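Local coordinates for protein putative phosphoribosyltransferase (Neisseria gonorrhoeae, PDB 5VOG) that binds the alarmone ppGpp and probably acts as a metal-binding phosphoribosyltransferase of the type I family, at residues 143-146 against 147-151. Sequence-based numbering, arbitrary orientation.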
# COMPACT_ATOMS: atom_id res chain seq x y z
N GLY A 143 -0.44 -11.87 -21.44
CA GLY A 143 0.25 -10.61 -21.65
C GLY A 143 1.72 -10.79 -21.93
O GLY A 143 2.32 -11.82 -21.60
N LYS A 144 2.31 -9.77 -22.54
CA LYS A 144 3.72 -9.75 -22.90
C LYS A 144 4.40 -8.53 -22.28
O LYS A 144 3.83 -7.44 -22.26
CB LYS A 144 3.91 -9.72 -24.43
N ILE A 145 5.62 -8.73 -21.80
CA ILE A 145 6.41 -7.63 -21.24
C ILE A 145 7.12 -6.90 -22.39
O ILE A 145 7.82 -7.56 -23.18
CB ILE A 145 7.42 -8.15 -20.23
CG1 ILE A 145 6.70 -8.95 -19.15
CG2 ILE A 145 8.27 -7.02 -19.66
CD1 ILE A 145 7.63 -9.72 -18.27
N PRO A 146 6.97 -5.58 -22.51
CA PRO A 146 7.65 -4.86 -23.59
C PRO A 146 9.16 -5.06 -23.57
O PRO A 146 9.74 -5.44 -22.55
CB PRO A 146 7.27 -3.40 -23.33
CG PRO A 146 5.99 -3.47 -22.57
CD PRO A 146 6.09 -4.71 -21.72
N GLU A 147 9.78 -4.80 -24.71
CA GLU A 147 11.21 -4.95 -24.85
C GLU A 147 11.95 -3.89 -24.05
O GLU A 147 11.52 -2.74 -23.96
CB GLU A 147 11.61 -4.87 -26.32
CG GLU A 147 11.28 -6.12 -27.11
CD GLU A 147 12.03 -7.33 -26.58
OE1 GLU A 147 13.27 -7.25 -26.46
OE2 GLU A 147 11.37 -8.34 -26.28
N GLY A 148 13.08 -4.29 -23.46
CA GLY A 148 13.94 -3.36 -22.77
C GLY A 148 13.53 -3.01 -21.36
O GLY A 148 14.08 -2.06 -20.79
N ILE A 149 12.59 -3.74 -20.77
CA ILE A 149 12.14 -3.49 -19.40
C ILE A 149 12.79 -4.54 -18.50
O ILE A 149 12.50 -5.73 -18.63
CB ILE A 149 10.61 -3.53 -19.29
CG1 ILE A 149 10.00 -2.35 -20.06
CG2 ILE A 149 10.17 -3.50 -17.83
CD1 ILE A 149 8.49 -2.27 -19.95
N PRO A 150 13.68 -4.14 -17.59
CA PRO A 150 14.23 -5.11 -16.63
C PRO A 150 13.12 -5.72 -15.79
O PRO A 150 12.18 -5.04 -15.38
CB PRO A 150 15.19 -4.26 -15.78
CG PRO A 150 15.53 -3.08 -16.64
CD PRO A 150 14.30 -2.81 -17.45
N TYR A 151 13.25 -7.01 -15.53
CA TYR A 151 12.24 -7.77 -14.81
C TYR A 151 12.88 -8.53 -13.65
O TYR A 151 13.91 -9.19 -13.82
CB TYR A 151 11.53 -8.75 -15.76
CG TYR A 151 10.53 -9.69 -15.10
CD1 TYR A 151 9.17 -9.47 -15.20
CD2 TYR A 151 10.96 -10.83 -14.42
CE1 TYR A 151 8.25 -10.33 -14.61
CE2 TYR A 151 10.06 -11.69 -13.82
CZ TYR A 151 8.71 -11.44 -13.93
OH TYR A 151 7.83 -12.31 -13.34
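Ile145 meets Tyr151, and Pro146 meets Ile149, around a type II beta turn from Pro146 to Ile149 that reverses the chain just before strand 151-157 of the phosphoribosyltransferase sheet. The methyl CD1 of Ile145 touches Tyr151 CD1 at 3.4 Å, approaching the ring obliquely, with the two side chains crossing at about a right angle. Ile145 reaches it because CG1 stands anti to the carbonyl carbon (chi1 -56°) and the chain then runs extended to CD1. Being branched, the isoleucine also sends CG2 toward Ile149, 4.2 Å from its CB, a looser apolar contact. On the turn itself, Ile149 CD1 rests against the compact apolar ring that Pro146 offers, 3.8 Å from Pro146 CB and nearly as close to CG and CD. Gly148 readily takes the positive phi of the third turn position, while Glu147, at the exposed second position, is poorly ordered. Leu118 of helix 112-121 packs on Ile145, Pro146 and Ile149, seating the turn on that helix, and Tyr151 also touches Val131 and Val133 of strand 129-133. Tyrosine suits its place by joining an apolar ring to a polar end, which is tied by a hydrogen bond from OH to Asp108 OD2.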